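Local structure of phenylacetic acid degradation protein PaaI (1WLU) at residues D3-M6 against E7-L11; L46-S49 against A50-L53; N88-R91 against R92-T95. The protein probably hydrolyses acyl-CoA thioesters as a hot dog thioesterase of phenylacetic acid degradation, and binds coenzyme A. All blocks are in the same frame, centred on the assembly; numbering follows the deposited sequence.

Contact 1 (D3-M6 against E7-L11)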
ATOM      1  N   ASP A   3      -6.302  25.839  -4.757  1.00 18.70           N
ATOM      2  CA  ASP A   3      -6.513  24.724  -3.844  1.00 17.15           C
ATOM      3  C   ASP A   3      -6.563  25.282  -2.426  1.00 16.01           C
ATOM      4  O   ASP A   3      -5.532  25.599  -1.835  1.00 15.94           O
ATOM      5  CB  ASP A   3      -5.379  23.706  -3.985  1.00 17.43           C
ATOM      6  CG  ASP A   3      -5.690  22.398  -3.293  1.00 17.68           C
ATOM      7  OD1 ASP A   3      -5.863  22.411  -2.056  1.00 16.89           O
ATOM      8  OD2 ASP A   3      -5.767  21.358  -3.985  1.00 18.31           O
ATOM      9  N   PRO A   4      -7.774  25.418  -1.869  1.00 16.24           N
ATOM     10  CA  PRO A   4      -7.954  25.949  -0.515  1.00 15.91           C
ATOM     11  C   PRO A   4      -7.115  25.280   0.570  1.00 15.56           C
ATOM     12  O   PRO A   4      -6.547  25.961   1.420  1.00 16.32           O
ATOM     13  CB  PRO A   4      -9.452  25.782  -0.277  1.00 17.37           C
ATOM     14  CG  PRO A   4     -10.020  25.967  -1.649  1.00 17.54           C
ATOM     15  CD  PRO A   4      -9.080  25.139  -2.495  1.00 15.80           C
ATOM     16  N   PHE A   5      -7.030  23.953   0.545  1.00 15.70           N
ATOM     17  CA  PHE A   5      -6.261  23.250   1.564  1.00 15.07           C
ATOM     18  C   PHE A   5      -4.762  23.509   1.422  1.00 14.60           C
ATOM     19  O   PHE A   5      -4.062  23.693   2.417  1.00 14.71           O
ATOM     20  CB  PHE A   5      -6.562  21.749   1.514  1.00 14.15           C
ATOM     21  CG  PHE A   5      -6.159  21.003   2.761  1.00 14.89           C
ATOM     22  CD1 PHE A   5      -6.540  21.462   4.023  1.00 15.85           C
ATOM     23  CD2 PHE A   5      -5.427  19.824   2.673  1.00 15.66           C
ATOM     24  CE1 PHE A   5      -6.196  20.753   5.177  1.00 16.82           C
ATOM     25  CE2 PHE A   5      -5.079  19.107   3.821  1.00 15.22           C
ATOM     26  CZ  PHE A   5      -5.466  19.573   5.073  1.00 16.70           C
ATOM     27  N   MET A   6      -4.260  23.525   0.190  1.00 13.87           N
ATOM     28  CA  MET A   6      -2.845  23.813  -0.013  1.00 13.85           C
ATOM     29  C   MET A   6      -2.553  25.210   0.530  1.00 14.37           C
ATOM     30  O   MET A   6      -1.547  25.434   1.197  1.00 14.39           O
ATOM     31  CB  MET A   6      -2.484  23.762  -1.500  1.00 14.36           C
ATOM     32  CG  MET A   6      -2.429  22.361  -2.085  1.00 14.49           C
ATOM     33  SD  MET A   6      -1.940  22.381  -3.817  1.00 15.42           S
ATOM     34  CE  MET A   6      -0.232  22.836  -3.680  1.00 16.12           C
ATOM     35  N   GLU A   7      -3.445  26.150   0.232  1.00 15.81           N
ATOM     36  CA  GLU A   7      -3.282  27.521   0.692  1.00 16.61           C
ATOM     37  C   GLU A   7      -3.311  27.587   2.219  1.00 15.99           C
ATOM     38  O   GLU A   7      -2.485  28.263   2.834  1.00 16.84           O
ATOM     39  CB  GLU A   7      -4.386  28.401   0.103  1.00 18.00           C
ATOM     40  CG  GLU A   7      -4.303  29.862   0.505  1.00 20.64           C
ATOM     41  CD  GLU A   7      -5.388  30.698  -0.140  1.00 25.24           C
ATOM     42  OE1 GLU A   7      -5.356  30.861  -1.375  1.00 25.21           O
ATOM     43  OE2 GLU A   7      -6.278  31.187   0.589  1.00 29.91           O
ATOM     44  N   ALA A   8      -4.251  26.869   2.826  1.00 15.99           N
ATOM     45  CA  ALA A   8      -4.375  26.859   4.281  1.00 15.99           C
ATOM     46  C   ALA A   8      -3.135  26.280   4.959  1.00 16.68           C
ATOM     47  O   ALA A   8      -2.778  26.691   6.064  1.00 16.89           O
ATOM     48  CB  ALA A   8      -5.614  26.072   4.693  1.00 17.22           C
ATOM     49  N   LEU A   9      -2.481  25.328   4.295  1.00 15.35           N
ATOM     50  CA  LEU A   9      -1.280  24.699   4.837  1.00 15.26           C
ATOM     51  C   LEU A   9      -0.005  25.475   4.516  1.00 15.12           C
ATOM     52  O   LEU A   9       1.078  25.109   4.973  1.00 15.94           O
ATOM     53  CB  LEU A   9      -1.149  23.268   4.305  1.00 15.77           C
ATOM     54  CG  LEU A   9      -2.220  22.271   4.743  1.00 17.88           C
ATOM     55  CD1 LEU A   9      -1.950  20.917   4.100  1.00 18.38           C
ATOM     56  CD2 LEU A   9      -2.219  22.150   6.259  1.00 19.34           C
ATOM     57  N   GLY A  10      -0.141  26.537   3.724  1.00 15.60           N
ATOM     58  CA  GLY A  10       1.005  27.353   3.357  1.00 15.89           C
ATOM     59  C   GLY A  10       1.905  26.729   2.306  1.00 15.55           C
ATOM     60  O   GLY A  10       3.084  27.066   2.209  1.00 16.38           O
ATOM     61  N   LEU A  11       1.348  25.829   1.506  1.00 15.49           N
ATOM     62  CA  LEU A  11       2.126  25.153   0.477  1.00 15.68           C
ATOM     63  C   LEU A  11       2.285  25.999  -0.781  1.00 16.70           C
ATOM     64  O   LEU A  11       1.431  26.829  -1.103  1.00 18.74           O
ATOM     65  CB  LEU A  11       1.470  23.816   0.122  1.00 16.00           C
ATOM     66  CG  LEU A  11       1.162  22.899   1.310  1.00 15.82           C
ATOM     67  CD1 LEU A  11       0.635  21.565   0.792  1.00 16.39           C
ATOM     68  CD2 LEU A  11       2.416  22.688   2.149  1.00 15.54           C
TER
HETATM   69  O   HOH W   1      -7.570  28.392   2.140  1.00 23.14           O
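The F5 ring carries the L9 methyl CD1 over one face, 3.9 Å from the ring centroid and 22° off the normal, a CH-pi contact between residues four apart. CD1 sits offset toward the rim and comes nearest to F5 CE2, at 3.6 Å. It gets there because F5 holds CG anti to its backbone N (chi1 -162°), while L9 turns CG beside its own N. Beneath the pair runs the short helix that begins at P4. D3 is the N-cap: its OD1 takes the M6 N-H at 3.0 Å on the anti side, well out of the carboxylate plane, and its carbonyl accepts E7 N. Further on, G10, with positive phi, completes a Schellman motif in which L11 N reaches M6 O at 2.9 Å and G10 N bonds E7 O. Outside the helix a water donates to P4 O, and weakly to E7 OE2; the other carboxylate oxygen, OE1, turns to R2, just before the segment, in a salt bridge. L9 also packs on F5 of the second subunit, and the F5 ring meets H39 of that subunit. Within the chain, F5 and L9 rest on A45 of helix 40-56, M6 lies on S49 and L11 on L46 of the same helix, and M6 and L11 both reach V23 of strand 20-26.

Contact 2 (L46-S49 against A50-L53); sequences LADS and AFAL
One carboxylate oxygen of D48, OD1, approaches the edge of the F51 ring close to its plane, 3.5 Å from CD2. The two flat groups are tilted 47° to each other. Their i, i+3 spacing puts the residues on neighbouring helix surface, and the torsions, with CG anti to the backbone N in both (chi1 -173° and 166°), swing carboxylate and ring toward each other. Below them the backbone is tight: F51 N meets A47 O at 2.9 Å, and A52 N meets D48 O at 2.8 Å. The bond from A50 N to L46 O, 3.3 Å long, is slacker. These turns belong to helix 40-56, the sausage of the hot dog fold, around which the antiparallel sheet curls. L46 and A50 face V23 and A82, whereas A47 and F51 face V98, and the F51 ring meets that of F110. Taking away the F51 ring, as an alanine here would, is likely to open a gap beside Y96, V98 and F110 and deprive D48 OD1 of the edge it rests on. Less enclosed is the side of A52, the one partly exposed residue among buried ones, which adds only a methyl. On the side facing the second subunit S49 OG bonds back to A45 O within the helix and also to H39 NE2 of that subunit. The remaining carboxylate oxygen, D48 OD2, is hydrogen-bonded to a glycerol molecule that probably came from the crystallisation liquor.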
ATOM      1  N   LEU A  46       1.142  17.152   1.754  1.00 13.07           N
ATOM      2  CA  LEU A  46       2.177  17.727   0.904  1.00 12.68           C
ATOM      3  C   LEU A  46       2.421  16.822  -0.303  1.00 13.00           C
ATOM      4  O   LEU A  46       2.399  17.275  -1.447  1.00 13.50           O
ATOM      5  CB  LEU A  46       3.473  17.887   1.701  1.00 14.50           C
ATOM      6  CG  LEU A  46       4.679  18.448   0.949  1.00 15.57           C
ATOM      7  CD1 LEU A  46       4.456  19.925   0.652  1.00 18.34           C
ATOM      8  CD2 LEU A  46       5.929  18.267   1.793  1.00 17.72           C
ATOM      9  N   ALA A  47       2.645  15.538  -0.043  1.00 12.50           N
ATOM     10  CA  ALA A  47       2.896  14.584  -1.119  1.00 12.56           C
ATOM     11  C   ALA A  47       1.686  14.452  -2.032  1.00 12.88           C
ATOM     12  O   ALA A  47       1.820  14.432  -3.256  1.00 13.03           O
ATOM     13  CB  ALA A  47       3.259  13.225  -0.532  1.00 12.09           C
ATOM     14  N   ASP A  48       0.504  14.367  -1.430  1.00 12.80           N
ATOM     15  CA  ASP A  48      -0.734  14.229  -2.182  1.00 13.20           C
ATOM     16  C   ASP A  48      -0.968  15.424  -3.097  1.00 14.10           C
ATOM     17  O   ASP A  48      -1.506  15.276  -4.194  1.00 14.04           O
ATOM     18  CB  ASP A  48      -1.913  14.081  -1.220  1.00 14.66           C
ATOM     19  CG  ASP A  48      -3.205  13.777  -1.935  1.00 17.48           C
ATOM     20  OD1 ASP A  48      -3.296  12.695  -2.547  1.00 21.61           O
ATOM     21  OD2 ASP A  48      -4.126  14.615  -1.892  1.00 18.77           O
ATOM     22  N   SER A  49      -0.570  16.609  -2.644  1.00 13.59           N
ATOM     23  CA  SER A  49      -0.744  17.813  -3.450  1.00 13.98           C
ATOM     24  C   SER A  49       0.136  17.761  -4.700  1.00 13.60           C
ATOM     25  O   SER A  49      -0.308  18.127  -5.788  1.00 13.99           O
ATOM     26  CB  SER A  49      -0.428  19.059  -2.620  1.00 14.37           C
ATOM     27  OG  SER A  49      -1.367  19.212  -1.567  1.00 15.77           O
ATOM     28  N   ALA A  50       1.380  17.310  -4.548  1.00 12.60           N
ATOM     29  CA  ALA A  50       2.283  17.198  -5.692  1.00 12.22           C
ATOM     30  C   ALA A  50       1.739  16.123  -6.638  1.00 13.11           C
ATOM     31  O   ALA A  50       1.777  16.272  -7.858  1.00 13.55           O
ATOM     32  CB  ALA A  50       3.682  16.832  -5.218  1.00 12.42           C
ATOM     33  N   PHE A  51       1.234  15.042  -6.049  1.00 12.24           N
ATOM     34  CA  PHE A  51       0.635  13.916  -6.765  1.00 12.17           C
ATOM     35  C   PHE A  51      -0.564  14.404  -7.585  1.00 12.44           C
ATOM     36  O   PHE A  51      -0.704  14.075  -8.765  1.00 12.62           O
ATOM     37  CB  PHE A  51       0.215  12.877  -5.710  1.00 12.36           C
ATOM     38  CG  PHE A  51      -0.711  11.797  -6.204  1.00 12.07           C
ATOM     39  CD1 PHE A  51      -0.311  10.897  -7.186  1.00 14.74           C
ATOM     40  CD2 PHE A  51      -1.951  11.620  -5.601  1.00 14.49           C
ATOM     41  CE1 PHE A  51      -1.131   9.831  -7.548  1.00 16.75           C
ATOM     42  CE2 PHE A  51      -2.779  10.557  -5.957  1.00 13.35           C
ATOM     43  CZ  PHE A  51      -2.364   9.662  -6.930  1.00 15.70           C
ATOM     44  N   ALA A  52      -1.416  15.205  -6.951  1.00 12.59           N
ATOM     45  CA  ALA A  52      -2.597  15.751  -7.609  1.00 14.10           C
ATOM     46  C   ALA A  52      -2.229  16.635  -8.793  1.00 14.58           C
ATOM     47  O   ALA A  52      -2.782  16.491  -9.884  1.00 14.42           O
ATOM     48  CB  ALA A  52      -3.420  16.548  -6.608  1.00 15.24           C
ATOM     49  N   LEU A  53      -1.293  17.553  -8.581  1.00 13.94           N
ATOM     50  CA  LEU A  53      -0.886  18.448  -9.653  1.00 14.60           C
ATOM     51  C   LEU A  53      -0.224  17.699 -10.806  1.00 14.71           C
ATOM     52  O   LEU A  53      -0.565  17.917 -11.971  1.00 15.21           O
ATOM     53  CB  LEU A  53       0.047  19.534  -9.109  1.00 15.73           C
ATOM     54  CG  LEU A  53      -0.641  20.555  -8.194  1.00 17.27           C
ATOM     55  CD1 LEU A  53       0.380  21.552  -7.675  1.00 19.13           C
ATOM     56  CD2 LEU A  53      -1.750  21.273  -8.957  1.00 21.21           C
TER

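Contact 3 (N88-R91 against R92-T95)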
ATOM      1  N   ASN A  88       3.848   5.444 -14.510  1.00 13.29           N
ATOM      2  CA  ASN A  88       3.086   4.781 -15.558  1.00 13.18           C
ATOM      3  C   ASN A  88       1.882   5.612 -15.947  1.00 13.88           C
ATOM      4  O   ASN A  88       1.201   6.174 -15.088  1.00 13.88           O
ATOM      5  CB  ASN A  88       2.586   3.413 -15.091  1.00 14.31           C
ATOM      6  CG  ASN A  88       1.701   2.742 -16.125  1.00 14.01           C
ATOM      7  OD1 ASN A  88       2.191   2.191 -17.110  1.00 16.25           O
ATOM      8  ND2 ASN A  88       0.390   2.808 -15.919  1.00 14.76           N
ATOM      9  N   LEU A  89       1.626   5.694 -17.247  1.00 14.57           N
ATOM     10  CA  LEU A  89       0.474   6.423 -17.749  1.00 14.61           C
ATOM     11  C   LEU A  89      -0.310   5.487 -18.662  1.00 15.37           C
ATOM     12  O   LEU A  89       0.160   5.115 -19.739  1.00 16.81           O
ATOM     13  CB  LEU A  89       0.907   7.667 -18.530  1.00 15.17           C
ATOM     14  CG  LEU A  89      -0.230   8.531 -19.090  1.00 15.48           C
ATOM     15  CD1 LEU A  89      -1.109   9.035 -17.955  1.00 16.74           C
ATOM     16  CD2 LEU A  89       0.350   9.704 -19.870  1.00 17.58           C
ATOM     17  N   SER A  90      -1.493   5.085 -18.210  1.00 15.51           N
ATOM     18  CA  SER A  90      -2.354   4.206 -18.991  1.00 16.36           C
ATOM     19  C   SER A  90      -3.579   5.005 -19.417  1.00 17.07           C
ATOM     20  O   SER A  90      -3.726   6.166 -19.047  1.00 17.08           O
ATOM     21  CB  SER A  90      -2.778   2.988 -18.166  1.00 16.02           C
ATOM     22  OG  SER A  90      -1.676   2.125 -17.930  1.00 17.45           O
ATOM     23  N   ARG A  91      -4.457   4.382 -20.195  1.00 19.19           N
ATOM     24  CA  ARG A  91      -5.652   5.064 -20.671  1.00 20.28           C
ATOM     25  C   ARG A  91      -6.584   5.544 -19.560  1.00 19.39           C
ATOM     26  O   ARG A  91      -7.018   6.696 -19.568  1.00 19.97           O
ATOM     27  CB  ARG A  91      -6.423   4.155 -21.634  1.00 24.02           C
ATOM     28  CG  ARG A  91      -7.728   4.749 -22.150  1.00 29.47           C
ATOM     29  CD  ARG A  91      -8.315   3.887 -23.261  1.00 33.76           C
ATOM     30  NE  ARG A  91      -9.642   4.335 -23.674  1.00 38.11           N
ATOM     31  CZ  ARG A  91     -10.741   4.203 -22.936  1.00 40.32           C
ATOM     32  NH1 ARG A  91     -10.678   3.633 -21.741  1.00 41.85           N
ATOM     33  NH2 ARG A  91     -11.907   4.640 -23.396  1.00 42.07           N
ATOM     34  N   ARG A  92      -6.885   4.673 -18.599  1.00 18.40           N
ATOM     35  CA  ARG A  92      -7.796   5.047 -17.521  1.00 18.31           C
ATOM     36  C   ARG A  92      -7.184   5.167 -16.128  1.00 15.75           C
ATOM     37  O   ARG A  92      -7.885   5.498 -15.172  1.00 16.45           O
ATOM     38  CB  ARG A  92      -8.975   4.067 -17.466  1.00 20.20           C
ATOM     39  CG  ARG A  92      -9.795   3.995 -18.752  1.00 24.77           C
ATOM     40  CD  ARG A  92     -10.155   5.383 -19.274  1.00 28.17           C
ATOM     41  NE  ARG A  92     -10.925   6.174 -18.317  1.00 30.79           N
ATOM     42  CZ  ARG A  92     -12.183   5.920 -17.972  1.00 32.35           C
ATOM     43  NH1 ARG A  92     -12.827   4.889 -18.503  1.00 34.28           N
ATOM     44  NH2 ARG A  92     -12.801   6.704 -17.099  1.00 33.12           N
ATOM     45  N   THR A  93      -5.887   4.901 -16.011  1.00 15.14           N
ATOM     46  CA  THR A  93      -5.206   5.004 -14.723  1.00 15.02           C
ATOM     47  C   THR A  93      -3.772   5.472 -14.931  1.00 13.95           C
ATOM     48  O   THR A  93      -3.234   5.379 -16.031  1.00 14.62           O
ATOM     49  CB  THR A  93      -5.165   3.645 -13.981  1.00 14.90           C
ATOM     50  OG1 THR A  93      -4.525   2.667 -14.807  1.00 16.30           O
ATOM     51  CG2 THR A  93      -6.573   3.176 -13.629  1.00 16.18           C
ATOM     52  N   ALA A  94      -3.161   5.991 -13.873  1.00 13.33           N
ATOM     53  CA  ALA A  94      -1.782   6.460 -13.931  1.00 12.78           C
ATOM     54  C   ALA A  94      -1.191   6.347 -12.532  1.00 13.14           C
ATOM     55  O   ALA A  94      -1.910   6.451 -11.538  1.00 13.16           O
ATOM     56  CB  ALA A  94      -1.725   7.910 -14.421  1.00 13.25           C
ATOM     57  N   THR A  95       0.118   6.131 -12.459  1.00 12.88           N
ATOM     58  CA  THR A  95       0.792   5.977 -11.179  1.00 12.70           C
ATOM     59  C   THR A  95       1.981   6.922 -11.068  1.00 12.57           C
ATOM     60  O   THR A  95       2.711   7.138 -12.038  1.00 12.68           O
ATOM     61  CB  THR A  95       1.247   4.514 -10.997  1.00 12.05           C
ATOM     62  OG1 THR A  95       0.093   3.665 -11.011  1.00 12.44           O
ATOM     63  CG2 THR A  95       1.994   4.332  -9.680  1.00 13.55           C
TER
HETATM   64  O   HOH W   2      -1.004   3.321 -13.547  1.00 14.25           O
HETATM   65  O   HOH W   3     -13.055   2.948 -20.490  1.00 44.45           O
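N88 and T95 exchange two backbone bonds, T95 N to N88 O at 2.8 Å and N88 N to T95 O at 3.2 Å, as an antiparallel hydrogen-bonded pair, and S90 N gives the next bond to T93 O. This is the tip of the beta hairpin between strands 79-89 and 93-102, with R91 and R92 at its turn. In the intervening non-hydrogen-bonded pair, L89 CD1 touches the A94 methyl CB at 3.8 Å. On the face that N88 and T95 share, against F71 of the fourth subunit, polar groups are linked: N88 spends one amide N-H on S90 OG, in the amide plane at 3.0 Å, and another on a water that also bonds T95 OG1; that hydroxyl is bonded to T113 OG1. Two gripped hydrogens fix the rotation of the N88 amide. S90, R91 and R92 contact CoA when it is bound; the ligand is absent from this chain. The two arginines lie side by side and point the same way, but differ in shape: R91 is extended from CG to NE, whereas R92 is bent at chi2 and chi3 (-48° and -59°) and sends NH2 to the R116 carbonyl. R91 NH1 rests 3.1 Å from R92 CD. The guanidinium planes stand 81° apart, and a single water joins them, accepting from R91 NH1 and from R92 NH1 in the plane of each group, each at 2.8 Å.

Contacts 1 and 2 share an interface, their centres 11 Å apart: M6 CG lies 3.4 Å from S49 OG, and L11 CD2 lies 3.7 Å from L46 CD1, bringing the amino-terminal helix and the residues just after it against helix 40-56. Both meet H39 of the second subunit. Contact 3 stands apart, at about 17 Å from contact 1 and about 5 Å from contact 2 between nearest atoms. CoA, absent from this chain, is bound by S90, R91 and R92 of contact 3 and also by A63, whose side chain is about 4 Å from that of F51 in contact 2.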